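Local structure of esterase TesA (Pseudomonas aeruginosa, 4JGG) at residues A79-E83 and E84-L88; S32-L35 and G36-T39; A45-Q48 and K49-D53. The protein hydrolyses carboxylic esters as a secreted serine esterase of the GDSL family, with lysophospholipase and weak palmitoyl-coenzyme A thioesterase activity. One frame throughout, in Å; residues are numbered along the deposited sequence.

Contact 1 of 3, residues A79-E83 and E84-L88; sequences ALLAE and EKPAL
The carbonyl oxygen L81 O accepts the backbone N-H of K85 at 2.8 Å, the shortest polar bond at the point where helix 70-84 ends and the chain turns toward strand 88-92. This helix-to-strand passage belongs to the alpha/beta/alpha sandwich of SGNH hydrolases. One residue earlier, E84 N bonds L80 O at 2.9 Å with a fairly straight N-H...O angle of 164°, while the K85 bond is more bent. The helix thus keeps its i to i+4 pattern up to the residue that breaks it: K85 has left helical geometry, with a positive phi.

The side chain of K85 then folds back over the last turn. Its CG and CD lie against L81 O, and bends at chi2 and chi4 return K85 NZ to A82 O, 3.6 Å away, an approach too long to be counted as a bond. E84 folds back along its own last turn, CB and CG beside L80 O, while E84 OE2 comes 3.7 Å from E83 CG. The two carboxylates turn their planes 41° apart, and E83 OE2 stays 5.1 Å from E84 OE2, a separation at which like charges would still be expected to repel mildly.

On the buried side, P86 follows the turn and packs against L25 of strand 23-28 and E121 of helix 104-121. Its ring meets L81 nearly at a right angle. With CG of L81 anti to the carbonyl carbon (chi1 -60°), the CD2 branch reaches the ring, where L81 CD2 lies 3.7 Å from P86 CG.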
loop_
_atom_site.group_PDB
_atom_site.type_symbol
_atom_site.label_atom_id
_atom_site.label_comp_id
_atom_site.label_asym_id
_atom_site.label_seq_id
_atom_site.Cartn_x
_atom_site.Cartn_y
_atom_site.Cartn_z
ATOM N N ALA A 79 -10.306 13.681 4.955
ATOM C CA ALA A 79 -11.056 14.243 3.836
ATOM C C ALA A 79 -11.520 13.153 2.862
ATOM O O ALA A 79 -12.623 13.224 2.313
ATOM C CB ALA A 79 -10.216 15.289 3.101
ATOM N N LEU A 80 -10.642 12.180 2.628
ATOM C CA LEU A 80 -10.905 11.035 1.762
ATOM C C LEU A 80 -11.993 10.143 2.344
ATOM O O LEU A 80 -12.905 9.727 1.628
ATOM C CB LEU A 80 -9.617 10.228 1.549
ATOM C CG LEU A 80 -8.517 10.844 0.678
ATOM C CD1 LEU A 80 -7.220 10.010 0.743
ATOM C CD2 LEU A 80 -8.984 10.990 -0.766
ATOM N N LEU A 81 -11.919 9.872 3.645
ATOM C CA LEU A 81 -12.956 9.078 4.307
ATOM C C LEU A 81 -14.293 9.799 4.210
ATOM O O LEU A 81 -15.307 9.193 3.878
ATOM C CB LEU A 81 -12.601 8.812 5.772
ATOM C CG LEU A 81 -11.290 8.047 5.987
ATOM C CD1 LEU A 81 -10.958 7.939 7.466
ATOM C CD2 LEU A 81 -11.405 6.668 5.351
ATOM N N ALA A 82 -14.298 11.095 4.486
ATOM C CA ALA A 82 -15.555 11.854 4.437
ATOM C C ALA A 82 -16.139 11.859 3.030
ATOM O O ALA A 82 -17.342 11.648 2.835
ATOM C CB ALA A 82 -15.347 13.270 4.935
ATOM N N GLU A 83 -15.284 12.074 2.043
ATOM C CA GLU A 83 -15.753 12.201 0.664
ATOM C C GLU A 83 -16.244 10.878 0.074
ATOM O O GLU A 83 -17.326 10.828 -0.527
ATOM C CB GLU A 83 -14.657 12.812 -0.219
ATOM C CG GLU A 83 -15.061 12.974 -1.692
ATOM C CD GLU A 83 -15.555 14.367 -2.024
ATOM O OE1 GLU A 83 -15.231 15.323 -1.278
ATOM O OE2 GLU A 83 -16.261 14.513 -3.044
ATOM N N GLU A 84 -15.460 9.814 0.255
ATOM C CA GLU A 84 -15.740 8.517 -0.381
ATOM C C GLU A 84 -16.488 7.504 0.493
ATOM O O GLU A 84 -17.112 6.573 -0.029
ATOM C CB GLU A 84 -14.445 7.875 -0.874
ATOM C CG GLU A 84 -13.550 8.776 -1.699
ATOM C CD GLU A 84 -14.144 9.126 -3.037
ATOM O OE1 GLU A 84 -15.015 8.371 -3.523
ATOM O OE2 GLU A 84 -13.736 10.157 -3.608
ATOM N N LYS A 85 -16.404 7.668 1.809
ATOM C CA LYS A 85 -17.005 6.734 2.754
ATOM C C LYS A 85 -16.720 5.285 2.359
ATOM O O LYS A 85 -17.637 4.502 2.111
ATOM C CB LYS A 85 -18.513 6.996 2.890
ATOM C CG LYS A 85 -18.861 8.196 3.791
ATOM C CD LYS A 85 -18.508 7.893 5.256
ATOM C CE LYS A 85 -19.052 8.949 6.214
ATOM N NZ LYS A 85 -18.508 10.318 5.957
ATOM N N PRO A 86 -15.428 4.924 2.309
ATOM C CA PRO A 86 -15.046 3.629 1.745
ATOM C C PRO A 86 -15.421 2.454 2.645
ATOM O O PRO A 86 -15.484 2.583 3.881
ATOM C CB PRO A 86 -13.523 3.746 1.600
ATOM C CG PRO A 86 -13.123 4.755 2.630
ATOM C CD PRO A 86 -14.265 5.725 2.723
ATOM N N ALA A 87 -15.667 1.314 2.012
ATOM C CA ALA A 87 -15.906 0.066 2.722
ATOM C C ALA A 87 -14.578 -0.643 2.984
ATOM O O ALA A 87 -14.454 -1.442 3.910
ATOM C CB ALA A 87 -16.841 -0.829 1.912
ATOM N N LEU A 88 -13.585 -0.328 2.162
ATOM C CA LEU A 88 -12.255 -0.912 2.270
ATOM C C LEU A 88 -11.216 0.172 2.064
ATOM O O LEU A 88 -11.287 0.941 1.101
ATOM C CB LEU A 88 -12.061 -1.964 1.179
ATOM C CG LEU A 88 -11.672 -3.378 1.568
ATOM C CD1 LEU A 88 -12.129 -4.357 0.496
ATOM C CD2 LEU A 88 -10.175 -3.468 1.795
#

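Contact 2 of 3, residues S32-L35 and G36-T39; sequences SAAL and GLDT
A34 and L37 form the ends of a type II beta turn, and the backbone evidence is one hydrogen bond, L37 N to A34 O at 3.2 Å. Its N-H...O angle of 138° marks it as rather bent. The turn follows directly on the short helix 30-33, which A34 leaves with positive phi. G36 holds the third position at phi 91°, where a beta carbon would press against L35 O.

The apolar contact lies within the bend. The methyl of A34 points into it, with A34 CB 3.8 Å from L37 CD1 and T39 CA alongside at the same distance.

Two carbon-to-carbonyl approaches are van der Waals contacts. CG of L37 sits between its backbone N and carbonyl carbon (chi1 64°), which lays the isobutyl group over the turn, L37 CG being 3.4 Å from A34 O. T39 CG2 approaches A33 O at 3.8 Å.

Beyond the two segments, L35 O accepts a hydrogen bond from Q175 NE2, and the L35 side chain lies about 4 Å from those of S30 and H180, the probable nucleophile and catalytic histidine. The bend therefore borders the probable catalytic site, and carries the chain from helix 30-33 toward helix 43-53.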
loop_
_atom_site.group_PDB
_atom_site.type_symbol
_atom_site.label_atom_id
_atom_site.label_comp_id
_atom_site.label_asym_id
_atom_site.label_seq_id
_atom_site.Cartn_x
_atom_site.Cartn_y
_atom_site.Cartn_z
ATOM N N SER A 32 1.795 2.738 -5.970
ATOM C CA SER A 32 0.399 2.516 -6.358
ATOM C C SER A 32 -0.105 3.589 -7.331
ATOM O O SER A 32 -1.110 3.396 -8.013
ATOM C CB SER A 32 -0.488 2.455 -5.119
ATOM O OG SER A 32 -0.178 1.299 -4.364
ATOM N N ALA A 33 0.611 4.711 -7.408
ATOM C CA ALA A 33 0.316 5.740 -8.404
ATOM C C ALA A 33 0.896 5.396 -9.781
ATOM O O ALA A 33 0.619 6.076 -10.770
ATOM C CB ALA A 33 0.804 7.114 -7.932
ATOM N N ALA A 34 1.689 4.329 -9.845
ATOM C CA ALA A 34 2.216 3.828 -11.117
ATOM C C ALA A 34 3.267 4.740 -11.714
ATOM O O ALA A 34 3.279 4.988 -12.926
ATOM C CB ALA A 34 1.078 3.601 -12.127
ATOM N N LEU A 35 4.149 5.256 -10.861
ATOM C CA LEU A 35 5.170 6.180 -11.324
ATOM C C LEU A 35 6.020 5.502 -12.381
ATOM O O LEU A 35 6.552 4.392 -12.170
ATOM C CB LEU A 35 6.029 6.688 -10.153
ATOM C CG LEU A 35 7.198 7.652 -10.406
ATOM C CD1 LEU A 35 6.743 8.956 -11.055
ATOM C CD2 LEU A 35 7.889 7.944 -9.093
ATOM N N GLY A 36 6.125 6.159 -13.533
ATOM C CA GLY A 36 7.017 5.715 -14.588
ATOM C C GLY A 36 6.369 4.781 -15.588
ATOM O O GLY A 36 7.062 4.112 -16.354
ATOM N N LEU A 37 5.041 4.722 -15.582
ATOM C CA LEU A 37 4.339 3.839 -16.509
ATOM C C LEU A 37 2.914 4.296 -16.755
ATOM O O LEU A 37 2.431 5.235 -16.117
ATOM C CB LEU A 37 4.356 2.389 -16.008
ATOM C CG LEU A 37 3.644 2.071 -14.693
ATOM C CD1 LEU A 37 2.308 1.398 -14.951
ATOM C CD2 LEU A 37 4.519 1.185 -13.826
ATOM N N ASP A 38 2.259 3.625 -17.699
ATOM C CA ASP A 38 0.864 3.871 -18.025
ATOM C C ASP A 38 0.027 3.443 -16.844
ATOM O O ASP A 38 -0.032 2.262 -16.515
ATOM C CB ASP A 38 0.463 3.055 -19.255
ATOM C CG ASP A 38 -0.927 3.412 -19.777
ATOM O OD1 ASP A 38 -1.697 4.077 -19.046
ATOM O OD2 ASP A 38 -1.249 3.017 -20.920
ATOM N N THR A 39 -0.621 4.406 -16.204
ATOM C CA THR A 39 -1.408 4.123 -15.013
ATOM C C THR A 39 -2.510 3.092 -15.286
ATOM O O THR A 39 -2.859 2.298 -14.407
ATOM C CB THR A 39 -1.988 5.427 -14.396
ATOM O OG1 THR A 39 -3.036 5.937 -15.223
ATOM C CG2 THR A 39 -0.896 6.477 -14.260
#

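Contact 3 of 3, residues A45-Q48 and K49-D53; sequences ALLQ and KRLAD
Four successive i to i+4 hydrogen bonds define the backbone as regular alpha-helix: K49 N to A45 O at 3.2 Å, R50 N to L46 O, L51 N to L47 O at 2.9 Å, and A52 N to Q48 O.

L47 and L51, one turn apart, make the buried ridge of helix 43-53. L47 CG is anti to the backbone N (chi1 172°), and this brings the methyl L47 CD1 forward to L51 CG at 4.1 Å; L51 CG in turn rests 3.3 Å from L47 O. Together they face L24 of strand 23-28 and W194 of helix 186-197, so the ridge joins the helix to the sheet and to the C-terminal helix.

Q48 crosses L51 at about a right angle. A bend at chi2 (66°) swings its amide over the leucine, with Q48 NE2 3.9 Å from L51 CB. The amide is gripped at both ends by the backbone at Y58 and V60, leading into and within strand 59-62: Q48 OE1 accepts V60 N and Q48 NE2 donates to Y58 O, which fixes the rotation of the group.

At the surface, K49 runs extended until its chi4 bend and reaches D53, K49 NZ to D53 OD2 measuring 3.2 Å, a salt bridge that uses the syn lone pair of the carboxylate. R50 forms a cation-pi contact with W194. The chemistry thus divides by face: apolar packing inward, a glutamine amide docked on the chain at strand 59-62, and a solvent-side ion pair one turn long, whose opposite charges would be expected to favour the helix.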
loop_
_atom_site.group_PDB
_atom_site.type_symbol
_atom_site.label_atom_id
_atom_site.label_comp_id
_atom_site.label_asym_id
_atom_site.label_seq_id
_atom_site.Cartn_x
_atom_site.Cartn_y
_atom_site.Cartn_z
ATOM N N ALA A 45 -5.302 -0.337 -11.327
ATOM C CA ALA A 45 -6.084 -0.487 -12.547
ATOM C C ALA A 45 -6.382 -1.945 -12.834
ATOM O O ALA A 45 -7.472 -2.288 -13.293
ATOM C CB ALA A 45 -5.339 0.127 -13.718
ATOM N N LEU A 46 -5.402 -2.813 -12.586
ATOM C CA LEU A 46 -5.597 -4.234 -12.812
ATOM C C LEU A 46 -6.527 -4.816 -11.752
ATOM O O LEU A 46 -7.244 -5.796 -12.007
ATOM C CB LEU A 46 -4.255 -4.978 -12.775
ATOM C CG LEU A 46 -3.144 -4.536 -13.727
ATOM C CD1 LEU A 46 -1.953 -5.482 -13.577
ATOM C CD2 LEU A 46 -3.620 -4.498 -15.153
ATOM N N LEU A 47 -6.479 -4.238 -10.552
ATOM C CA LEU A 47 -7.364 -4.643 -9.472
ATOM C C LEU A 47 -8.806 -4.399 -9.902
ATOM O O LEU A 47 -9.670 -5.272 -9.763
ATOM C CB LEU A 47 -7.053 -3.856 -8.191
ATOM C CG LEU A 47 -8.033 -4.048 -7.026
ATOM C CD1 LEU A 47 -8.178 -5.520 -6.674
ATOM C CD2 LEU A 47 -7.641 -3.236 -5.782
ATOM N N GLN A 48 -9.062 -3.211 -10.443
ATOM C CA GLN A 48 -10.427 -2.846 -10.819
ATOM C C GLN A 48 -10.943 -3.774 -11.909
ATOM O O GLN A 48 -12.102 -4.161 -11.905
ATOM C CB GLN A 48 -10.516 -1.386 -11.272
ATOM C CG GLN A 48 -11.916 -0.966 -11.718
ATOM C CD GLN A 48 -12.940 -0.976 -10.584
ATOM O OE1 GLN A 48 -13.315 0.081 -10.059
ATOM N NE2 GLN A 48 -13.406 -2.170 -10.211
ATOM N N LYS A 49 -10.071 -4.134 -12.839
ATOM C CA LYS A 49 -10.463 -5.002 -13.928
ATOM C C LYS A 49 -10.723 -6.435 -13.448
ATOM O O LYS A 49 -11.585 -7.130 -13.986
ATOM C CB LYS A 49 -9.406 -4.984 -15.024
ATOM C CG LYS A 49 -9.489 -6.159 -15.965
ATOM C CD LYS A 49 -8.930 -5.807 -17.330
ATOM C CE LYS A 49 -9.038 -6.987 -18.284
ATOM N NZ LYS A 49 -10.458 -7.315 -18.612
ATOM N N ARG A 50 -9.986 -6.874 -12.437
ATOM C CA ARG A 50 -10.207 -8.201 -11.877
ATOM C C ARG A 50 -11.482 -8.241 -11.050
ATOM O O ARG A 50 -12.152 -9.260 -10.989
ATOM C CB ARG A 50 -9.022 -8.674 -11.023
ATOM C CG ARG A 50 -9.303 -10.030 -10.365
ATOM C CD ARG A 50 -8.095 -10.603 -9.653
ATOM N NE ARG A 50 -7.016 -10.980 -10.562
ATOM C CZ ARG A 50 -5.861 -11.497 -10.152
ATOM N NH1 ARG A 50 -5.649 -11.713 -8.855
ATOM N NH2 ARG A 50 -4.924 -11.806 -11.036
ATOM N N LEU A 51 -11.818 -7.129 -10.409
ATOM C CA LEU A 51 -13.045 -7.074 -9.642
ATOM C C LEU A 51 -14.213 -7.164 -10.614
ATOM O O LEU A 51 -15.172 -7.888 -10.383
ATOM C CB LEU A 51 -13.125 -5.779 -8.836
ATOM C CG LEU A 51 -12.192 -5.675 -7.629
ATOM C CD1 LEU A 51 -12.276 -4.283 -6.985
ATOM C CD2 LEU A 51 -12.505 -6.770 -6.623
ATOM N N ALA A 52 -14.114 -6.422 -11.712
ATOM C CA ALA A 52 -15.138 -6.446 -12.743
ATOM C C ALA A 52 -15.283 -7.849 -13.324
ATOM O O ALA A 52 -16.389 -8.366 -13.431
ATOM C CB ALA A 52 -14.806 -5.458 -13.832
ATOM N N ASP A 53 -14.161 -8.469 -13.682
ATOM C CA ASP A 53 -14.198 -9.777 -14.329
ATOM C C ASP A 53 -14.779 -10.871 -13.452
ATOM O O ASP A 53 -15.528 -11.726 -13.927
ATOM C CB ASP A 53 -12.812 -10.197 -14.804
ATOM C CG ASP A 53 -12.334 -9.383 -15.968
ATOM O OD1 ASP A 53 -13.166 -8.679 -16.577
ATOM O OD2 ASP A 53 -11.126 -9.446 -16.273
#

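Overall arrangement
From the N terminus, contact 2 comes first, turning the chain after helix 30-33, close to the probable catalytic residues. Contact 3 follows within helix 43-53, and the two touch where T39 O meets A45 CB at 3.4 Å. Contact 1 is last, at the end of helix 70-84 ahead of strand 88-92. All three lie in series, each within one continuous stretch, so none nests in or crosses another: contact 2 closes a beta turn, contact 1 ends a helix, and contact 3 lies within one. Contact 1 stands apart, its nearest atoms about 7 Å from contact 3 and about 12 Å from contact 2. Strand 23-28 relates contacts 1 and 3, for L24 meets contact 3 and L25 meets contact 1.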